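Local coordinates for putative uncharacterized protein (PDB 5T8V) that probably acts as a cohesin loader on chromatin, the part crystallised being the C-terminal, helical-repeat domain of Scc2, at residues L1283-Y1288 and R1381-R1386; E1302-S1307 and L1375-V1380. One frame throughout, in Å; residues are numbered along the deposited sequence.

How the contacts relate
Contacts 1 and 2 share helix 1364-1387. Residues 1375-1380 of that helix pack on 1302-1307 in contact 2, and the next turn or so, 1381-1386, meets 1283-1288 in contact 1. The partners on the other side also follow one another in the chain, as helices 1271-1284 and 1291-1319, so contact 2 lies within the span of chain that contact 1 brings together. The two centres are about 13 Å apart. A salt bridge joins the contacts, with R1381 NH2 2.9 Å from E1302 OE2, and V1380 CG1 packs 3.6 Å from A1284 N. Together they bind three helices near the C-terminal end of the largely helical chain.

Contact 1 (L1283-Y1288 and R1381-R1386); sequences LAFFEY and RTYLRR
Y1383 and L1384 of helix 1364-1387 close on 1283-1288, where the chain leaves helix 1271-1284 for a loop. L1384 is the buried centre: its CD2 lies 3.4 Å from A1284 O and 3.8 Å from L1283 O, while CD1 is 4.3 Å from Y1288 OH. Leucine suits this place because its apolar branches fill the buried space beside A1284, where V1298 of helix 1291-1319 also touches it. Y1288 OH donates a 2.6 Å hydrogen bond to L1283 O, in the carbonyl plane and on a lone pair, so the loop is tied back to the helix it leaves. Because CG of Y1383 is anti to the backbone N (chi1 171°), its ring reaches across to A1284 and F1285. A1284 O sits in the plane of that ring at its edge, 3.4 Å from CE2. The F1285 and Y1383 rings meet obliquely, with planes at 69°, and Y1383 OH lies near the plane of F1285, 3.7 Å from CE1. A1284 CB sits over the centre of one face of F1285, and F1226 stacks on that ring. The looser side is at Y1383, partly exposed although V1419 and V1424 touch it. In this C-terminal part of the HEAT-repeat fragment, a helix-loop junction thus holds a later helix by apolar and aromatic packing; A1284 O probably gains a little from the weakly positive C-H edge of Y1383, while L1283 O takes the hydroxyl of Y1288.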
loop_
_atom_site.group_PDB
_atom_site.type_symbol
_atom_site.label_atom_id
_atom_site.label_comp_id
_atom_site.label_asym_id
_atom_site.label_seq_id
_atom_site.Cartn_x
_atom_site.Cartn_y
_atom_site.Cartn_z
ATOM N N LEU A 1283 35.181 -11.086 -3.491
ATOM C CA LEU A 1283 34.903 -10.970 -4.919
ATOM C C LEU A 1283 33.533 -11.539 -5.259
ATOM O O LEU A 1283 32.844 -11.025 -6.147
ATOM C CB LEU A 1283 35.987 -11.680 -5.729
ATOM C CG LEU A 1283 37.406 -11.125 -5.593
ATOM C CD1 LEU A 1283 38.400 -12.041 -6.292
ATOM C CD2 LEU A 1283 37.498 -9.710 -6.142
ATOM N N ALA A 1284 33.123 -12.603 -4.565
ATOM C CA ALA A 1284 31.826 -13.214 -4.842
ATOM C C ALA A 1284 30.707 -12.176 -4.842
ATOM O O ALA A 1284 29.856 -12.161 -5.738
ATOM C CB ALA A 1284 31.536 -14.312 -3.818
ATOM N N PHE A 1285 30.697 -11.296 -3.843
ATOM C CA PHE A 1285 29.652 -10.291 -3.685
ATOM C C PHE A 1285 30.309 -8.934 -3.501
ATOM O O PHE A 1285 31.199 -8.788 -2.660
ATOM C CB PHE A 1285 28.759 -10.619 -2.487
ATOM C CG PHE A 1285 28.752 -12.078 -2.118
ATOM C CD1 PHE A 1285 27.847 -12.953 -2.700
ATOM C CD2 PHE A 1285 29.656 -12.577 -1.195
ATOM C CE1 PHE A 1285 27.843 -14.296 -2.363
ATOM C CE2 PHE A 1285 29.657 -13.918 -0.854
ATOM C CZ PHE A 1285 28.750 -14.777 -1.439
ATOM N N PHE A 1286 29.876 -7.943 -4.281
ATOM C CA PHE A 1286 30.505 -6.628 -4.215
ATOM C C PHE A 1286 29.601 -5.495 -4.687
ATOM O O PHE A 1286 29.921 -4.320 -4.475
ATOM C CB PHE A 1286 31.789 -6.620 -5.058
ATOM C CG PHE A 1286 33.068 -6.569 -4.255
ATOM C CD1 PHE A 1286 33.156 -5.836 -3.082
ATOM C CD2 PHE A 1286 34.191 -7.253 -4.693
ATOM C CE1 PHE A 1286 34.336 -5.796 -2.358
ATOM C CE2 PHE A 1286 35.371 -7.214 -3.975
ATOM C CZ PHE A 1286 35.443 -6.484 -2.806
ATOM N N GLU A 1287 28.480 -5.818 -5.330
ATOM C CA GLU A 1287 27.616 -4.807 -5.935
ATOM C C GLU A 1287 28.400 -3.971 -6.949
ATOM O O GLU A 1287 28.552 -2.754 -6.818
ATOM C CB GLU A 1287 26.974 -3.915 -4.863
ATOM C CG GLU A 1287 25.743 -4.508 -4.195
ATOM C CD GLU A 1287 24.563 -4.627 -5.142
ATOM O OE1 GLU A 1287 24.590 -5.507 -6.029
ATOM O OE2 GLU A 1287 23.608 -3.834 -5.005
ATOM N N TYR A 1288 28.905 -4.657 -7.971
ATOM C CA TYR A 1288 29.632 -3.986 -9.038
ATOM C C TYR A 1288 28.704 -3.029 -9.780
ATOM O O TYR A 1288 27.505 -3.282 -9.928
ATOM C CB TYR A 1288 30.225 -5.013 -10.005
ATOM C CG TYR A 1288 31.112 -6.039 -9.334
ATOM C CD1 TYR A 1288 32.471 -5.807 -9.166
ATOM C CD2 TYR A 1288 30.591 -7.239 -8.868
ATOM C CE1 TYR A 1288 33.285 -6.742 -8.553
ATOM C CE2 TYR A 1288 31.395 -8.179 -8.253
ATOM C CZ TYR A 1288 32.742 -7.927 -8.099
ATOM O OH TYR A 1288 33.547 -8.860 -7.487
ATOM N N ARG A 1381 34.555 -17.433 -9.934
ATOM C CA ARG A 1381 34.513 -16.984 -11.320
ATOM C C ARG A 1381 33.230 -17.446 -11.999
ATOM O O ARG A 1381 32.467 -16.634 -12.533
ATOM C CB ARG A 1381 35.747 -17.497 -12.068
ATOM C CG ARG A 1381 35.754 -17.206 -13.562
ATOM C CD ARG A 1381 35.227 -18.387 -14.369
ATOM N NE ARG A 1381 35.301 -18.150 -15.807
ATOM C CZ ARG A 1381 34.741 -18.936 -16.722
ATOM N NH1 ARG A 1381 34.059 -20.013 -16.353
ATOM N NH2 ARG A 1381 34.858 -18.643 -18.009
ATOM N N THR A 1382 32.974 -18.754 -11.985
ATOM C CA THR A 1382 31.737 -19.269 -12.563
ATOM C C THR A 1382 30.523 -18.634 -11.900
ATOM O O THR A 1382 29.549 -18.277 -12.577
ATOM C CB THR A 1382 31.681 -20.792 -12.424
ATOM O OG1 THR A 1382 31.698 -21.150 -11.037
ATOM C CG2 THR A 1382 32.863 -21.442 -13.131
ATOM N N TYR A 1383 30.565 -18.476 -10.574
ATOM C CA TYR A 1383 29.446 -17.857 -9.873
ATOM C C TYR A 1383 29.161 -16.460 -10.410
ATOM O O TYR A 1383 28.000 -16.048 -10.500
ATOM C CB TYR A 1383 29.725 -17.802 -8.373
ATOM C CG TYR A 1383 28.712 -16.982 -7.607
ATOM C CD1 TYR A 1383 27.432 -17.467 -7.372
ATOM C CD2 TYR A 1383 29.034 -15.721 -7.124
ATOM C CE1 TYR A 1383 26.501 -16.720 -6.674
ATOM C CE2 TYR A 1383 28.111 -14.967 -6.424
ATOM C CZ TYR A 1383 26.846 -15.470 -6.202
ATOM O OH TYR A 1383 25.923 -14.722 -5.507
ATOM N N LEU A 1384 30.207 -15.713 -10.769
ATOM C CA LEU A 1384 30.005 -14.382 -11.332
ATOM C C LEU A 1384 29.509 -14.462 -12.769
ATOM O O LEU A 1384 28.608 -13.713 -13.165
ATOM C CB LEU A 1384 31.303 -13.576 -11.263
ATOM C CG LEU A 1384 31.868 -13.235 -9.881
ATOM C CD1 LEU A 1384 33.084 -12.329 -10.024
ATOM C CD2 LEU A 1384 30.824 -12.588 -8.983
ATOM N N ARG A 1385 30.085 -15.363 -13.567
ATOM C CA ARG A 1385 29.670 -15.498 -14.959
ATOM C C ARG A 1385 28.185 -15.823 -15.058
ATOM O O ARG A 1385 27.489 -15.313 -15.943
ATOM C CB ARG A 1385 30.503 -16.576 -15.651
ATOM C CG ARG A 1385 32.003 -16.308 -15.640
ATOM C CD ARG A 1385 32.405 -15.262 -16.663
ATOM N NE ARG A 1385 32.488 -15.816 -18.012
ATOM C CZ ARG A 1385 32.927 -15.145 -19.073
ATOM N NH1 ARG A 1385 32.968 -15.737 -20.259
ATOM N NH2 ARG A 1385 33.328 -13.886 -18.951
ATOM N N ARG A 1386 27.680 -16.668 -14.156
ATOM C CA ARG A 1386 26.258 -16.990 -14.167
ATOM C C ARG A 1386 25.432 -15.950 -13.421
ATOM O O ARG A 1386 24.249 -15.768 -13.731
ATOM C CB ARG A 1386 26.025 -18.375 -13.560
ATOM C CG ARG A 1386 24.562 -18.802 -13.558
ATOM C CD ARG A 1386 24.369 -20.196 -14.140
ATOM N NE ARG A 1386 22.959 -20.493 -14.377
ATOM C CZ ARG A 1386 22.509 -21.608 -14.945
ATOM N NH1 ARG A 1386 23.356 -22.548 -15.343
ATOM N NH2 ARG A 1386 21.205 -21.784 -15.118
#

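Contact 2 (E1302-S1307 and L1375-V1380); sequences ERLVAS and LAIWEV
Helices 1291-1319 and 1364-1387 run roughly antiparallel through these two segments, their directions 149° apart and the axes of the two short segments 10.1 Å apart at closest approach. The backbones come nearest at V1305 and W1378, whose CA atoms are 7.4 Å apart. V1305 and I1377 fill the middle, lying side by side and pointing oppositely: V1305 CG2 meets I1377 CG2 at 3.4 Å and I1377 CB at 3.9 Å. Beta-branched residues suit this place, since their methyls sit close to the main chain and fill the gap between the helices without long, flexible arms. Beside them L1304 runs nearly perpendicular to I1377, touching I1377 CD1 with CD2 at 4.0 Å; I1256 and D1257, in the loop after helix 1243-1254, border this flank. Antiparallel helices packed through such apolar faces are the building principle of HEAT-repeat solenoids, the architecture reported for this domain. At the other flank the contact rests on W1378, itself partly exposed. A chi1 of -173° turns its CG away from its own amide nitrogen and brings the six-membered ring of the indole to helix 1291-1319, 4.4 Å from V1305 CG1 at CE3 and 4.1 Å from E1302 CG at CZ3. Both meet the ring at a slant. A broad indole suits such a margin because it can shield methylene carbons while L1452 of helix 1439-1452 packs against it as well. E1302 gives the indole only its aliphatic stem; the chain is extended beyond CG, and this carries the carboxylate on to its salt bridge with R1381.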
loop_
_atom_site.group_PDB
_atom_site.type_symbol
_atom_site.label_atom_id
_atom_site.label_comp_id
_atom_site.label_asym_id
_atom_site.label_seq_id
_atom_site.Cartn_x
_atom_site.Cartn_y
_atom_site.Cartn_z
ATOM N N GLU A 1302 40.725 -15.457 -14.584
ATOM C CA GLU A 1302 41.047 -16.469 -15.585
ATOM C C GLU A 1302 42.522 -16.416 -15.963
ATOM O O GLU A 1302 43.164 -17.458 -16.140
ATOM C CB GLU A 1302 40.171 -16.279 -16.824
ATOM C CG GLU A 1302 38.690 -16.529 -16.588
ATOM C CD GLU A 1302 37.839 -16.149 -17.786
ATOM O OE1 GLU A 1302 38.406 -15.681 -18.796
ATOM O OE2 GLU A 1302 36.603 -16.317 -17.717
ATOM N N ARG A 1303 43.076 -15.209 -16.093
ATOM C CA ARG A 1303 44.486 -15.071 -16.441
ATOM C C ARG A 1303 45.375 -15.682 -15.365
ATOM O O ARG A 1303 46.292 -16.459 -15.662
ATOM C CB ARG A 1303 44.819 -13.592 -16.658
ATOM C CG ARG A 1303 46.232 -13.329 -17.158
ATOM C CD ARG A 1303 46.377 -11.927 -17.743
ATOM N NE ARG A 1303 45.955 -10.882 -16.807
ATOM C CZ ARG A 1303 44.780 -10.255 -16.834
ATOM N NH1 ARG A 1303 43.871 -10.544 -17.758
ATOM N NH2 ARG A 1303 44.512 -9.323 -15.928
ATOM N N LEU A 1304 45.110 -15.353 -14.099
ATOM C CA LEU A 1304 45.894 -15.911 -13.002
ATOM C C LEU A 1304 45.772 -17.429 -12.955
ATOM O O LEU A 1304 46.779 -18.146 -12.920
ATOM C CB LEU A 1304 45.443 -15.299 -11.674
ATOM C CG LEU A 1304 45.930 -16.003 -10.403
ATOM C CD1 LEU A 1304 47.451 -16.095 -10.369
ATOM C CD2 LEU A 1304 45.406 -15.288 -9.168
ATOM N N VAL A 1305 44.538 -17.937 -12.945
ATOM C CA VAL A 1305 44.324 -19.378 -12.858
ATOM C C VAL A 1305 45.042 -20.096 -13.993
ATOM O O VAL A 1305 45.694 -21.125 -13.783
ATOM C CB VAL A 1305 42.813 -19.686 -12.848
ATOM C CG1 VAL A 1305 42.553 -21.177 -12.995
ATOM C CG2 VAL A 1305 42.179 -19.166 -11.564
ATOM N N ALA A 1306 44.938 -19.564 -15.214
ATOM C CA ALA A 1306 45.585 -20.195 -16.359
ATOM C C ALA A 1306 47.100 -20.034 -16.333
ATOM O O ALA A 1306 47.801 -20.799 -17.003
ATOM C CB ALA A 1306 45.025 -19.620 -17.661
ATOM N N SER A 1307 47.620 -19.063 -15.582
ATOM C CA SER A 1307 49.062 -18.854 -15.500
ATOM C C SER A 1307 49.711 -19.747 -14.446
ATOM O O SER A 1307 50.647 -20.493 -14.752
ATOM C CB SER A 1307 49.361 -17.381 -15.202
ATOM O OG SER A 1307 48.949 -16.551 -16.276
ATOM N N LEU A 1375 40.876 -23.644 -7.191
ATOM C CA LEU A 1375 39.502 -24.131 -7.285
ATOM C C LEU A 1375 38.519 -23.112 -6.723
ATOM O O LEU A 1375 37.415 -22.944 -7.254
ATOM C CB LEU A 1375 39.359 -25.469 -6.560
ATOM C CG LEU A 1375 39.971 -26.683 -7.262
ATOM C CD1 LEU A 1375 41.224 -27.135 -6.554
ATOM C CD2 LEU A 1375 38.973 -27.822 -7.348
ATOM N N ALA A 1376 38.900 -22.422 -5.645
ATOM C CA ALA A 1376 38.038 -21.384 -5.091
ATOM C C ALA A 1376 37.916 -20.207 -6.052
ATOM O O ALA A 1376 36.809 -19.715 -6.314
ATOM C CB ALA A 1376 38.581 -20.926 -3.737
ATOM N N ILE A 1377 39.049 -19.742 -6.589
ATOM C CA ILE A 1377 39.027 -18.658 -7.569
ATOM C C ILE A 1377 38.061 -18.992 -8.695
ATOM O O ILE A 1377 37.161 -18.208 -9.020
ATOM C CB ILE A 1377 40.444 -18.393 -8.114
ATOM C CG1 ILE A 1377 41.362 -17.873 -7.008
ATOM C CG2 ILE A 1377 40.396 -17.380 -9.261
ATOM C CD1 ILE A 1377 42.828 -17.853 -7.399
ATOM N N TRP A 1378 38.236 -20.162 -9.313
ATOM C CA TRP A 1378 37.382 -20.535 -10.434
ATOM C C TRP A 1378 35.931 -20.702 -10.003
ATOM O O TRP A 1378 35.018 -20.402 -10.780
ATOM C CB TRP A 1378 37.888 -21.824 -11.080
ATOM C CG TRP A 1378 37.144 -22.168 -12.330
ATOM C CD1 TRP A 1378 36.096 -23.032 -12.450
ATOM C CD2 TRP A 1378 37.385 -21.643 -13.640
ATOM N NE1 TRP A 1378 35.672 -23.083 -13.754
ATOM C CE2 TRP A 1378 36.447 -22.239 -14.506
ATOM C CE3 TRP A 1378 38.304 -20.729 -14.166
ATOM C CZ2 TRP A 1378 36.402 -21.951 -15.869
ATOM C CZ3 TRP A 1378 38.257 -20.445 -15.518
ATOM C CH2 TRP A 1378 37.313 -21.053 -16.354
ATOM N N GLU A 1379 35.696 -21.184 -8.782
ATOM C CA GLU A 1379 34.329 -21.286 -8.280
ATOM C C GLU A 1379 33.656 -19.920 -8.276
ATOM O O GLU A 1379 32.576 -19.743 -8.853
ATOM C CB GLU A 1379 34.332 -21.897 -6.877
ATOM C CG GLU A 1379 32.946 -22.104 -6.277
ATOM C CD GLU A 1379 32.110 -23.098 -7.062
ATOM O OE1 GLU A 1379 32.696 -23.912 -7.807
ATOM O OE2 GLU A 1379 30.866 -23.066 -6.933
ATOM N N VAL A 1380 34.290 -18.934 -7.635
ATOM C CA VAL A 1380 33.741 -17.580 -7.639
ATOM C C VAL A 1380 33.611 -17.066 -9.066
ATOM O O VAL A 1380 32.668 -16.338 -9.395
ATOM C CB VAL A 1380 34.613 -16.646 -6.779
ATOM C CG1 VAL A 1380 34.132 -15.200 -6.892
ATOM C CG2 VAL A 1380 34.593 -17.096 -5.326
#